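PDB 5JBD: inactive glucansucrase from Lactobacillus reuteri, which belongs to glycosyl hydrolase family 70, whose core is a TIM-type barrel, and holds a bound calcium ion in this model. Local coordinates for residues A[445-450]-A[483-488]; A[489-494]-A[678-683]; A[467-472]-A[651-656]. All blocks are in the same frame, centred on the assembly; numbering follows the deposited sequence.

Contact 1 of 3, residues A[445-450]-A[483-488]; sequences NVPAQY and YDAITT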
ATOM      1  N   ASN A 445      16.165  21.080   4.709  1.00 25.44           N
ATOM      2  CA  ASN A 445      17.041  20.943   3.545  1.00 25.95           C
ATOM      3  C   ASN A 445      16.469  20.135   2.380  1.00 25.17           C
ATOM      4  O   ASN A 445      17.186  19.330   1.769  1.00 24.25           O
ATOM      5  CB  ASN A 445      18.398  20.334   3.984  1.00 24.55           C
ATOM      6  CG  ASN A 445      19.296  21.329   4.698  1.00 25.51           C
ATOM      7  OD1 ASN A 445      19.645  22.408   4.169  1.00 26.02           O
ATOM      8  ND2 ASN A 445      19.735  20.951   5.882  1.00 25.54           N
ATOM      9  N   VAL A 446      15.193  20.342   2.051  1.00 25.19           N
ATOM     10  CA  VAL A 446      14.577  19.585   0.956  1.00 24.98           C
ATOM     11  C   VAL A 446      15.290  19.840  -0.389  1.00 24.48           C
ATOM     12  O   VAL A 446      15.595  18.877  -1.119  1.00 22.27           O
ATOM     13  CB  VAL A 446      13.043  19.798   0.883  1.00 25.26           C
ATOM     14  CG1 VAL A 446      12.448  19.127  -0.354  1.00 25.95           C
ATOM     15  CG2 VAL A 446      12.393  19.216   2.138  1.00 25.19           C
ATOM     16  N   PRO A 447      15.592  21.111  -0.711  1.00 23.96           N
ATOM     17  CA  PRO A 447      16.333  21.370  -1.950  1.00 24.61           C
ATOM     18  C   PRO A 447      17.683  20.647  -2.044  1.00 23.78           C
ATOM     19  O   PRO A 447      17.986  20.064  -3.086  1.00 23.37           O
ATOM     20  CB  PRO A 447      16.522  22.883  -1.938  1.00 25.20           C
ATOM     21  CG  PRO A 447      15.332  23.394  -1.194  1.00 25.61           C
ATOM     22  CD  PRO A 447      15.136  22.368  -0.094  1.00 25.45           C
ATOM     23  N   ALA A 448      18.450  20.638  -0.959  1.00 24.63           N
ATOM     24  CA  ALA A 448      19.735  19.920  -0.951  1.00 24.39           C
ATOM     25  C   ALA A 448      19.560  18.396  -1.057  1.00 24.14           C
ATOM     26  O   ALA A 448      20.373  17.723  -1.705  1.00 24.10           O
ATOM     27  CB  ALA A 448      20.560  20.303   0.288  1.00 25.40           C
ATOM     28  N   GLN A 449      18.534  17.844  -0.415  1.00 24.05           N
ATOM     29  CA  GLN A 449      18.258  16.422  -0.548  1.00 23.56           C
ATOM     30  C   GLN A 449      18.057  16.082  -2.021  1.00 24.19           C
ATOM     31  O   GLN A 449      18.653  15.118  -2.517  1.00 22.14           O
ATOM     32  CB  GLN A 449      17.060  15.982   0.288  1.00 23.83           C
ATOM     33  CG  GLN A 449      17.350  15.979   1.783  1.00 23.36           C
ATOM     34  CD  GLN A 449      16.206  15.443   2.625  1.00 22.97           C
ATOM     35  OE1 GLN A 449      15.769  14.300   2.448  1.00 23.11           O
ATOM     36  NE2 GLN A 449      15.727  16.258   3.567  1.00 23.03           N
ATOM     37  N   TYR A 450      17.258  16.896  -2.722  1.00 22.81           N
ATOM     38  CA  TYR A 450      17.061  16.707  -4.167  1.00 22.78           C
ATOM     39  C   TYR A 450      18.310  16.961  -5.010  1.00 21.76           C
ATOM     40  O   TYR A 450      18.518  16.296  -6.034  1.00 22.38           O
ATOM     41  CB  TYR A 450      15.882  17.559  -4.691  1.00 22.74           C
ATOM     42  CG  TYR A 450      14.559  16.843  -4.600  1.00 23.21           C
ATOM     43  CD1 TYR A 450      14.212  15.878  -5.547  1.00 22.36           C
ATOM     44  CD2 TYR A 450      13.659  17.100  -3.557  1.00 23.32           C
ATOM     45  CE1 TYR A 450      13.003  15.198  -5.466  1.00 23.79           C
ATOM     46  CE2 TYR A 450      12.447  16.419  -3.467  1.00 24.24           C
ATOM     47  CZ  TYR A 450      12.121  15.472  -4.420  1.00 23.27           C
ATOM     48  OH  TYR A 450      10.934  14.777  -4.347  1.00 23.35           O
ATOM     49  N   TYR A 483       8.844  23.951  -5.465  1.00 25.84           N
ATOM     50  CA  TYR A 483       8.721  23.747  -6.929  1.00 25.93           C
ATOM     51  C   TYR A 483       9.902  24.341  -7.716  1.00 26.42           C
ATOM     52  O   TYR A 483      10.479  23.667  -8.591  1.00 24.01           O
ATOM     53  CB  TYR A 483       7.378  24.307  -7.465  1.00 26.66           C
ATOM     54  CG  TYR A 483       7.191  24.153  -8.977  1.00 27.25           C
ATOM     55  CD1 TYR A 483       7.755  25.066  -9.870  1.00 27.63           C
ATOM     56  CD2 TYR A 483       6.464  23.085  -9.509  1.00 26.80           C
ATOM     57  CE1 TYR A 483       7.613  24.921 -11.236  1.00 28.72           C
ATOM     58  CE2 TYR A 483       6.297  22.951 -10.875  1.00 27.91           C
ATOM     59  CZ  TYR A 483       6.868  23.871 -11.729  1.00 29.03           C
ATOM     60  OH  TYR A 483       6.718  23.752 -13.078  1.00 30.86           O
ATOM     61  N   ASP A 484      10.262  25.592  -7.420  1.00 26.82           N
ATOM     62  CA  ASP A 484      11.285  26.276  -8.221  1.00 27.15           C
ATOM     63  C   ASP A 484      12.652  25.589  -8.088  1.00 26.79           C
ATOM     64  O   ASP A 484      13.348  25.368  -9.089  1.00 27.13           O
ATOM     65  CB  ASP A 484      11.392  27.759  -7.847  1.00 28.90           C
ATOM     66  CG  ASP A 484      10.240  28.600  -8.388  1.00 30.52           C
ATOM     67  OD1 ASP A 484       9.521  28.169  -9.308  1.00 30.15           O
ATOM     68  OD2 ASP A 484      10.067  29.718  -7.882  1.00 31.80           O
ATOM     69  N   ALA A 485      13.020  25.235  -6.863  1.00 25.89           N
ATOM     70  CA  ALA A 485      14.294  24.584  -6.608  1.00 25.77           C
ATOM     71  C   ALA A 485      14.375  23.229  -7.278  1.00 24.59           C
ATOM     72  O   ALA A 485      15.335  22.942  -7.997  1.00 24.74           O
ATOM     73  CB  ALA A 485      14.524  24.428  -5.110  1.00 25.49           C
ATOM     74  N   ILE A 486      13.344  22.410  -7.068  1.00 25.60           N
ATOM     75  CA  ILE A 486      13.374  21.027  -7.563  1.00 24.65           C
ATOM     76  C   ILE A 486      13.350  20.988  -9.096  1.00 25.42           C
ATOM     77  O   ILE A 486      14.147  20.256  -9.697  1.00 25.26           O
ATOM     78  CB  ILE A 486      12.282  20.156  -6.928  1.00 24.10           C
ATOM     79  CG1 ILE A 486      12.470  20.129  -5.403  1.00 24.45           C
ATOM     80  CG2 ILE A 486      12.339  18.739  -7.495  1.00 24.37           C
ATOM     81  CD1 ILE A 486      11.312  19.556  -4.621  1.00 24.09           C
ATOM     82  N   THR A 487      12.494  21.805  -9.722  1.00 25.40           N
ATOM     83  CA  THR A 487      12.403  21.843 -11.194  1.00 25.85           C
ATOM     84  C   THR A 487      13.652  22.418 -11.852  1.00 26.93           C
ATOM     85  O   THR A 487      14.066  21.958 -12.925  1.00 27.56           O
ATOM     86  CB  THR A 487      11.140  22.564 -11.702  1.00 26.28           C
ATOM     87  OG1 THR A 487      11.085  23.904 -11.189  1.00 26.14           O
ATOM     88  CG2 THR A 487       9.895  21.803 -11.290  1.00 26.23           C
ATOM     89  N   THR A 488      14.277  23.407 -11.215  1.00 26.98           N
ATOM     90  CA  THR A 488      15.588  23.879 -11.673  1.00 26.56           C
ATOM     91  C   THR A 488      16.608  22.722 -11.713  1.00 24.71           C
ATOM     92  O   THR A 488      17.324  22.552 -12.690  1.00 24.58           O
ATOM     93  CB  THR A 488      16.097  25.054 -10.808  1.00 27.57           C
ATOM     94  OG1 THR A 488      15.134  26.102 -10.851  1.00 27.66           O
ATOM     95  CG2 THR A 488      17.419  25.608 -11.327  1.00 28.79           C
TER
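Ile486 lays its branched side chain over one face of the Tyr450 ring. Its CB bond points toward helix 446-455, and the two branches part from there. CG2 stands anti to the backbone N and CG1 beside it (chi1 -60°). CG2 sits above the ring on the CD1 side, 3.9 Å from Tyr450 CD1. It makes a CH-pi contact, 4.1 Å from CG2 of Ile486 to the centroid of the Tyr450 ring and 16° off the ring normal. CG1 lies over the CD2 half of the same face, with Ile486 CG1 3.7 Å from Tyr450 CD2. The tip, Ile486 CD1, runs on to Tyr450 CE2 at 3.5 Å. The same methyl meets Val446 CG1 more loosely, at 4.4 Å. Beside this pair, Ala485, the residue before Ile486, puts its CB 4.1 Å from Pro447 CB, one turn before Tyr450. No hydrogen bond crosses the interface. The phenol end of Tyr450 is held beyond it, by Asp467 OD2 and the backbone N of Tyr464. Every touching residue is buried. The axes of the two segments come within 9.4 Å and run nearly parallel, 11° apart. Strand 460-464 of the parallel sheet lies between the two helices in sequence. Such a helix-strand-helix step, with neighbouring helices side by side, is typical of the outer layer of a TIM barrel.

Contact 2 of 3, residues A[489-494]-A[678-683]; sequences LMRARK and ASLFSD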
ATOM      1  N   LEU A 489      16.636  21.916 -10.660  1.00 24.23           N
ATOM      2  CA  LEU A 489      17.538  20.766 -10.609  1.00 23.32           C
ATOM      3  C   LEU A 489      17.166  19.695 -11.654  1.00 23.87           C
ATOM      4  O   LEU A 489      18.051  19.073 -12.266  1.00 24.71           O
ATOM      5  CB  LEU A 489      17.546  20.162  -9.195  1.00 23.37           C
ATOM      6  CG  LEU A 489      18.134  21.053  -8.092  1.00 24.70           C
ATOM      7  CD1 LEU A 489      17.771  20.502  -6.707  1.00 24.41           C
ATOM      8  CD2 LEU A 489      19.649  21.166  -8.261  1.00 24.65           C
ATOM      9  N   MET A 490      15.866  19.489 -11.862  1.00 25.06           N
ATOM     10  CA  MET A 490      15.382  18.478 -12.818  1.00 24.44           C
ATOM     11  C   MET A 490      15.800  18.817 -14.255  1.00 26.07           C
ATOM     12  O   MET A 490      16.361  17.969 -14.955  1.00 26.02           O
ATOM     13  CB  MET A 490      13.868  18.319 -12.698  1.00 24.39           C
ATOM     14  CG  MET A 490      13.419  17.618 -11.428  1.00 23.70           C
ATOM     15  SD  MET A 490      11.634  17.725 -11.183  1.00 24.44           S
ATOM     16  CE  MET A 490      11.053  16.472 -12.332  1.00 25.58           C
ATOM     17  N   ARG A 491      15.599  20.073 -14.666  1.00 26.72           N
ATOM     18  CA  ARG A 491      15.994  20.518 -16.007  1.00 28.40           C
ATOM     19  C   ARG A 491      17.515  20.471 -16.181  1.00 27.89           C
ATOM     20  O   ARG A 491      18.011  20.035 -17.227  1.00 27.29           O
ATOM     21  CB  ARG A 491      15.502  21.940 -16.303  1.00 30.34           C
ATOM     22  CG  ARG A 491      14.005  22.081 -16.506  1.00 35.71           C
ATOM     23  CD  ARG A 491      13.611  23.545 -16.670  1.00 40.45           C
ATOM     24  NE  ARG A 491      12.213  23.767 -16.283  1.00 47.39           N
ATOM     25  CZ  ARG A 491      11.169  23.836 -17.117  1.00 51.37           C
ATOM     26  NH1 ARG A 491      11.324  23.711 -18.433  1.00 54.94           N
ATOM     27  NH2 ARG A 491       9.940  24.033 -16.626  1.00 51.44           N
ATOM     28  N   ALA A 492      18.253  20.940 -15.166  1.00 26.95           N
ATOM     29  CA  ALA A 492      19.717  20.900 -15.205  1.00 26.64           C
ATOM     30  C   ALA A 492      20.261  19.466 -15.316  1.00 24.54           C
ATOM     31  O   ALA A 492      21.262  19.225 -16.006  1.00 24.03           O
ATOM     32  CB  ALA A 492      20.308  21.612 -13.986  1.00 27.48           C
ATOM     33  N   ARG A 493      19.607  18.519 -14.642  1.00 23.41           N
ATOM     34  CA  ARG A 493      20.030  17.126 -14.713  1.00 22.30           C
ATOM     35  C   ARG A 493      20.075  16.637 -16.164  1.00 23.24           C
ATOM     36  O   ARG A 493      21.070  16.019 -16.587  1.00 22.52           O
ATOM     37  CB  ARG A 493      19.124  16.221 -13.900  1.00 23.12           C
ATOM     38  CG  ARG A 493      19.620  14.773 -13.837  1.00 21.81           C
ATOM     39  CD  ARG A 493      18.681  13.912 -13.010  1.00 21.61           C
ATOM     40  NE  ARG A 493      19.273  12.627 -12.674  1.00 21.40           N
ATOM     41  CZ  ARG A 493      19.125  11.490 -13.359  1.00 20.80           C
ATOM     42  NH1 ARG A 493      18.389  11.434 -14.476  1.00 19.48           N
ATOM     43  NH2 ARG A 493      19.747  10.399 -12.920  1.00 20.75           N
ATOM     44  N   LYS A 494      18.995  16.883 -16.908  1.00 23.74           N
ATOM     45  CA  LYS A 494      18.909  16.434 -18.290  1.00 25.98           C
ATOM     46  C   LYS A 494      20.014  17.061 -19.153  1.00 25.29           C
ATOM     47  O   LYS A 494      20.561  16.404 -20.038  1.00 24.52           O
ATOM     48  CB  LYS A 494      17.513  16.719 -18.885  1.00 29.35           C
ATOM     49  CG  LYS A 494      17.358  16.225 -20.314  1.00 35.49           C
ATOM     50  CD  LYS A 494      15.976  16.493 -20.894  1.00 41.03           C
ATOM     51  CE  LYS A 494      15.884  15.881 -22.285  1.00 45.71           C
ATOM     52  NZ  LYS A 494      14.533  16.038 -22.889  1.00 49.16           N
ATOM     53  N   ALA A 678       1.129  17.017 -20.306  1.00 32.95           N
ATOM     54  CA  ALA A 678       2.098  16.004 -20.730  1.00 32.72           C
ATOM     55  C   ALA A 678       3.445  16.601 -21.141  1.00 33.29           C
ATOM     56  O   ALA A 678       4.505  16.050 -20.810  1.00 32.83           O
ATOM     57  CB  ALA A 678       1.519  15.164 -21.867  1.00 33.54           C
ATOM     58  N   SER A 679       3.406  17.731 -21.850  1.00 33.27           N
ATOM     59  CA  SER A 679       4.633  18.394 -22.324  1.00 34.72           C
ATOM     60  C   SER A 679       5.490  18.940 -21.181  1.00 33.27           C
ATOM     61  O   SER A 679       6.713  18.940 -21.286  1.00 32.96           O
ATOM     62  CB  SER A 679       4.313  19.547 -23.295  1.00 37.43           C
ATOM     63  OG  SER A 679       3.812  19.057 -24.522  1.00 40.72           O
ATOM     64  N   LEU A 680       4.844  19.399 -20.107  1.00 31.96           N
ATOM     65  CA  LEU A 680       5.555  19.834 -18.900  1.00 32.66           C
ATOM     66  C   LEU A 680       6.441  18.719 -18.344  1.00 29.29           C
ATOM     67  O   LEU A 680       7.617  18.946 -18.055  1.00 27.34           O
ATOM     68  CB  LEU A 680       4.579  20.320 -17.810  1.00 32.37           C
ATOM     69  CG  LEU A 680       5.209  20.752 -16.469  1.00 33.91           C
ATOM     70  CD1 LEU A 680       6.267  21.845 -16.666  1.00 35.05           C
ATOM     71  CD2 LEU A 680       4.132  21.208 -15.502  1.00 32.78           C
ATOM     72  N   PHE A 681       5.896  17.505 -18.225  1.00 28.00           N
ATOM     73  CA  PHE A 681       6.672  16.396 -17.627  1.00 26.96           C
ATOM     74  C   PHE A 681       7.917  16.080 -18.470  1.00 26.12           C
ATOM     75  O   PHE A 681       9.005  15.825 -17.932  1.00 25.63           O
ATOM     76  CB  PHE A 681       5.802  15.147 -17.429  1.00 27.22           C
ATOM     77  CG  PHE A 681       4.562  15.390 -16.602  1.00 27.40           C
ATOM     78  CD1 PHE A 681       4.662  15.805 -15.284  1.00 27.30           C
ATOM     79  CD2 PHE A 681       3.300  15.209 -17.144  1.00 27.39           C
ATOM     80  CE1 PHE A 681       3.527  16.043 -14.521  1.00 26.67           C
ATOM     81  CE2 PHE A 681       2.156  15.432 -16.387  1.00 28.15           C
ATOM     82  CZ  PHE A 681       2.272  15.855 -15.068  1.00 28.32           C
ATOM     83  N   SER A 682       7.738  16.092 -19.795  1.00 27.77           N
ATOM     84  CA  SER A 682       8.855  15.985 -20.742  1.00 28.71           C
ATOM     85  C   SER A 682       9.882  17.115 -20.562  1.00 29.39           C
ATOM     86  O   SER A 682      11.090  16.857 -20.499  1.00 30.66           O
ATOM     87  CB  SER A 682       8.336  16.011 -22.182  1.00 29.23           C
ATOM     88  OG  SER A 682       9.415  15.887 -23.089  1.00 32.01           O
ATOM     89  N   ASP A 683       9.390  18.348 -20.460  1.00 31.55           N
ATOM     90  CA  ASP A 683      10.258  19.531 -20.264  1.00 33.63           C
ATOM     91  C   ASP A 683      11.094  19.445 -18.969  1.00 31.60           C
ATOM     92  O   ASP A 683      12.215  19.950 -18.916  1.00 30.62           O
ATOM     93  CB  ASP A 683       9.427  20.834 -20.265  1.00 36.58           C
ATOM     94  CG  ASP A 683       8.787  21.146 -21.623  1.00 39.90           C
ATOM     95  OD1 ASP A 683       9.081  20.437 -22.615  1.00 47.24           O
ATOM     96  OD2 ASP A 683       7.943  22.077 -21.693  1.00 45.30           O
TER
HETATM   97  O   HOH W   1      13.364  18.179 -21.995  1.00 40.86           O
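Arg491 and Asp683 carry most of this surface contact, and Lys494 adds a bridge through water. The Arg491 side chain is extended from CG to NE and runs alongside Asp683, pointing the same way. Its root lies against the helix end, with Arg491 CG 3.7 Å from the backbone Asp683 O. Further out, Arg491 NH1 passes 3.9 Å from Asp683 CB. The charged groups do not pair: Arg491 NH1 and Asp683 OD2 are 5.0 Å apart. Any attraction is probably modest. The guanidinium and carboxylate planes are turned 42° from each other. Leu680 CD1 comes obliquely to Arg491 NH2 at 4.3 Å, a loose van der Waals touch. Lys494 is straight along its whole length, with all four torsions near 180°. That stretch brings NZ to a water, 2.6 Å from Lys494 NZ to the water oxygen. The same water donates to Ser682 O, 3.0 Å from the water oxygen. No direct hydrogen bond joins the segments. The axes of the two segments stand 11.0 Å apart at an angle of 61°. Helix 678-683 leads into strand 688-691, and Phe681 meets Phe689 there edge-to-face. On helix 483-496, Leu489 turns to helix 446-455, Ala492 to strand 564-571 and Met490 to strand 460-464.

Contact 3 of 3, residues A[467-472]-A[651-656]; sequences DLYNET and MIYEDF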
ATOM      1  N   ASP A 467       6.184  17.090  -3.458  1.00 24.50           N
ATOM      2  CA  ASP A 467       7.296  18.023  -3.315  1.00 23.97           C
ATOM      3  C   ASP A 467       7.259  19.107  -4.390  1.00 24.67           C
ATOM      4  O   ASP A 467       7.877  20.164  -4.216  1.00 23.76           O
ATOM      5  CB  ASP A 467       8.645  17.278  -3.335  1.00 24.33           C
ATOM      6  CG  ASP A 467       8.863  16.419  -2.087  1.00 23.56           C
ATOM      7  OD1 ASP A 467       8.316  16.770  -1.020  1.00 22.93           O
ATOM      8  OD2 ASP A 467       9.590  15.395  -2.172  1.00 24.21           O
ATOM      9  N   LEU A 468       6.503  18.879  -5.473  1.00 24.89           N
ATOM     10  CA  LEU A 468       6.255  19.916  -6.494  1.00 25.57           C
ATOM     11  C   LEU A 468       4.937  20.667  -6.293  1.00 25.85           C
ATOM     12  O   LEU A 468       4.847  21.830  -6.666  1.00 26.49           O
ATOM     13  CB  LEU A 468       6.276  19.314  -7.901  1.00 26.47           C
ATOM     14  CG  LEU A 468       7.576  18.644  -8.376  1.00 26.30           C
ATOM     15  CD1 LEU A 468       7.462  18.248  -9.842  1.00 26.72           C
ATOM     16  CD2 LEU A 468       8.773  19.553  -8.179  1.00 26.92           C
ATOM     17  N   TYR A 469       3.929  20.021  -5.707  1.00 25.93           N
ATOM     18  CA  TYR A 469       2.593  20.608  -5.561  1.00 26.90           C
ATOM     19  C   TYR A 469       2.069  20.392  -4.147  1.00 27.33           C
ATOM     20  O   TYR A 469       2.421  19.393  -3.495  1.00 24.80           O
ATOM     21  CB  TYR A 469       1.625  19.987  -6.592  1.00 26.33           C
ATOM     22  CG  TYR A 469       2.061  20.270  -8.015  1.00 26.83           C
ATOM     23  CD1 TYR A 469       1.703  21.471  -8.654  1.00 28.12           C
ATOM     24  CD2 TYR A 469       2.876  19.366  -8.711  1.00 25.24           C
ATOM     25  CE1 TYR A 469       2.138  21.755  -9.949  1.00 29.22           C
ATOM     26  CE2 TYR A 469       3.309  19.637 -10.005  1.00 26.26           C
ATOM     27  CZ  TYR A 469       2.952  20.819 -10.623  1.00 27.64           C
ATOM     28  OH  TYR A 469       3.391  21.085 -11.904  1.00 28.39           O
ATOM     29  N   ASN A 470       1.223  21.321  -3.684  1.00 27.46           N
ATOM     30  CA  ASN A 470       0.500  21.138  -2.422  1.00 28.66           C
ATOM     31  C   ASN A 470      -0.504  20.016  -2.610  1.00 29.18           C
ATOM     32  O   ASN A 470      -1.496  20.159  -3.327  1.00 29.13           O
ATOM     33  CB  ASN A 470      -0.191  22.429  -1.980  1.00 31.13           C
ATOM     34  CG  ASN A 470       0.792  23.515  -1.582  1.00 33.14           C
ATOM     35  OD1 ASN A 470       1.960  23.247  -1.282  1.00 33.58           O
ATOM     36  ND2 ASN A 470       0.313  24.761  -1.554  1.00 36.09           N
ATOM     37  N   GLU A 471      -0.223  18.881  -1.978  1.00 29.16           N
ATOM     38  CA  GLU A 471      -0.810  17.605  -2.385  1.00 29.54           C
ATOM     39  C   GLU A 471      -2.248  17.372  -1.921  1.00 29.31           C
ATOM     40  O   GLU A 471      -2.889  16.452  -2.425  1.00 29.92           O
ATOM     41  CB  GLU A 471       0.101  16.447  -1.962  1.00 27.78           C
ATOM     42  CG  GLU A 471       0.179  16.176  -0.462  1.00 27.42           C
ATOM     43  CD  GLU A 471       1.468  15.423  -0.105  1.00 27.20           C
ATOM     44  OE1 GLU A 471       2.524  16.065  -0.021  1.00 24.08           O
ATOM     45  OE2 GLU A 471       1.421  14.192   0.061  1.00 25.58           O
ATOM     46  N   THR A 472      -2.748  18.185  -0.976  1.00 29.57           N
ATOM     47  CA  THR A 472      -4.167  18.120  -0.570  1.00 28.91           C
ATOM     48  C   THR A 472      -5.085  19.042  -1.376  1.00 31.60           C
ATOM     49  O   THR A 472      -6.301  18.924  -1.248  1.00 31.11           O
ATOM     50  CB  THR A 472      -4.369  18.440   0.922  1.00 29.80           C
ATOM     51  OG1 THR A 472      -3.965  19.782   1.171  1.00 28.75           O
ATOM     52  CG2 THR A 472      -3.556  17.491   1.797  1.00 30.44           C
ATOM     53  N   MET A 651      14.569   9.063 -15.216  1.00 21.32           N
ATOM     54  CA  MET A 651      14.048   9.676 -14.005  1.00 21.82           C
ATOM     55  C   MET A 651      12.558   9.353 -13.868  1.00 21.13           C
ATOM     56  O   MET A 651      11.776   9.567 -14.801  1.00 21.57           O
ATOM     57  CB  MET A 651      14.254  11.196 -14.023  1.00 22.85           C
ATOM     58  CG  MET A 651      13.616  11.910 -12.844  1.00 24.80           C
ATOM     59  SD  MET A 651      14.209  13.597 -12.640  1.00 30.11           S
ATOM     60  CE  MET A 651      13.450  14.355 -14.046  1.00 26.93           C
ATOM     61  N   ILE A 652      12.203   8.838 -12.692  1.00 20.40           N
ATOM     62  CA  ILE A 652      10.856   8.439 -12.345  1.00 20.63           C
ATOM     63  C   ILE A 652      10.123   9.618 -11.670  1.00 21.27           C
ATOM     64  O   ILE A 652      10.744  10.420 -10.978  1.00 18.98           O
ATOM     65  CB  ILE A 652      10.867   7.206 -11.407  1.00 20.47           C
ATOM     66  CG1 ILE A 652      11.447   5.995 -12.156  1.00 20.43           C
ATOM     67  CG2 ILE A 652       9.459   6.879 -10.899  1.00 20.96           C
ATOM     68  CD1 ILE A 652      11.942   4.891 -11.249  1.00 20.41           C
ATOM     69  N   TYR A 653       8.806   9.711 -11.902  1.00 21.09           N
ATOM     70  CA  TYR A 653       7.934  10.674 -11.205  1.00 21.67           C
ATOM     71  C   TYR A 653       6.751   9.947 -10.569  1.00 21.84           C
ATOM     72  O   TYR A 653       5.995   9.274 -11.276  1.00 21.62           O
ATOM     73  CB  TYR A 653       7.440  11.718 -12.195  1.00 21.88           C
ATOM     74  CG  TYR A 653       6.557  12.797 -11.607  1.00 22.52           C
ATOM     75  CD1 TYR A 653       7.053  13.691 -10.661  1.00 23.43           C
ATOM     76  CD2 TYR A 653       5.234  12.952 -12.021  1.00 22.41           C
ATOM     77  CE1 TYR A 653       6.257  14.708 -10.137  1.00 23.25           C
ATOM     78  CE2 TYR A 653       4.417  13.953 -11.490  1.00 23.23           C
ATOM     79  CZ  TYR A 653       4.932  14.840 -10.561  1.00 24.07           C
ATOM     80  OH  TYR A 653       4.134  15.837 -10.046  1.00 24.32           O
ATOM     81  N   GLU A 654       6.632  10.033  -9.240  1.00 23.42           N
ATOM     82  CA  GLU A 654       5.493   9.474  -8.516  1.00 23.91           C
ATOM     83  C   GLU A 654       4.348  10.474  -8.665  1.00 23.86           C
ATOM     84  O   GLU A 654       4.463  11.602  -8.196  1.00 23.52           O
ATOM     85  CB  GLU A 654       5.787   9.233  -7.014  1.00 23.40           C
ATOM     86  CG  GLU A 654       4.570   8.660  -6.288  1.00 25.52           C
ATOM     87  CD  GLU A 654       4.809   8.189  -4.862  1.00 25.91           C
ATOM     88  OE1 GLU A 654       5.830   8.513  -4.248  1.00 26.49           O
ATOM     89  OE2 GLU A 654       3.928   7.478  -4.347  1.00 31.42           O
ATOM     90  N   ASP A 655       3.258  10.056  -9.295  1.00 23.43           N
ATOM     91  CA  ASP A 655       2.208  11.008  -9.722  1.00 24.13           C
ATOM     92  C   ASP A 655       1.098  11.301  -8.709  1.00 24.57           C
ATOM     93  O   ASP A 655       0.163  12.033  -9.030  1.00 23.77           O
ATOM     94  CB  ASP A 655       1.603  10.563 -11.064  1.00 23.13           C
ATOM     95  CG  ASP A 655       0.412   9.632 -10.926  1.00 24.27           C
ATOM     96  OD1 ASP A 655       0.245   8.946  -9.889  1.00 23.93           O
ATOM     97  OD2 ASP A 655      -0.375   9.593 -11.906  1.00 24.11           O
ATOM     98  N   PHE A 656       1.170  10.725  -7.513  1.00 24.04           N
ATOM     99  CA  PHE A 656       0.056  10.824  -6.574  1.00 24.53           C
ATOM    100  C   PHE A 656       0.494  10.971  -5.132  1.00 26.40           C
ATOM    101  O   PHE A 656       1.672  10.748  -4.788  1.00 25.86           O
ATOM    102  CB  PHE A 656      -0.846   9.592  -6.695  1.00 24.52           C
ATOM    103  CG  PHE A 656      -0.274   8.329  -6.097  1.00 23.78           C
ATOM    104  CD1 PHE A 656       0.679   7.589  -6.779  1.00 24.32           C
ATOM    105  CD2 PHE A 656      -0.722   7.859  -4.862  1.00 24.25           C
ATOM    106  CE1 PHE A 656       1.199   6.417  -6.236  1.00 24.58           C
ATOM    107  CE2 PHE A 656      -0.203   6.694  -4.312  1.00 24.90           C
ATOM    108  CZ  PHE A 656       0.756   5.965  -5.007  1.00 25.02           C
TER
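Tyr653 sends its ring CG anti to the backbone N (chi1 -179°), while Leu468 and Tyr469 both hold CG beside theirs (chi1 -61° and -62°). These torsions lead the long Tyr653 side chain from its strand to the two neighbours in segment 467-472. The Leu468 side chain reaches toward the strand, and its CD1 lies 3.8 Å from Tyr653 CE1. The methyl approaches that ring at a slant. It also passes 4.1 Å from Tyr653 OH. The phenol oxygen is therefore the part of Tyr653 that serves both partners. It comes to the edge of the Tyr469 ring, near the ring plane. There Tyr653 OH is 3.9 Å from Tyr469 CE2 and 4.0 Å from Tyr469 CD2. The Tyr469 and Tyr653 side chains cross at about a right angle, and the Tyr653 hydroxyl, not its ring, meets the Tyr469 edge. No hydrogen bond joins the segments; the contact is van der Waals. Strand 652-654 lies between strands 460-464 and 688-691 in the parallel sheet of the TIM-type barrel. Segment 467-472 follows strand 460-464, in the link that leads on to helix 483-496. Side chains alternate along the strand. Tyr653 points to the helix layer, where Phe681 also touches its ring. Glu654 points the other way, and its carboxylate is hydrogen-bonded to His392. All three touching residues are buried. Asp467 and Glu471 both form salt bridges with Arg395, which ties the two acids of this link to one guanidinium.

Contacts 1 and 3 are buried, whereas contact 2 lies at the surface. Helix 483-496 serves contact 1 with its first turns and contact 2 with its later ones. Contact 3 joins the link before that helix to a barrel strand, and lies nearest the centre of the chain. The chemistry differs with burial. Contact 1 packs aliphatic groups on an aromatic face between parallel helices. Contact 3 packs a leucine and two tyrosines. Contact 2 uses long charged chains, a helix end and a water. The three touch one another: Pro447 meets Leu489, Tyr483 meets Leu468 and Tyr469, Met490 meets Met651, and Leu680 meets Tyr469.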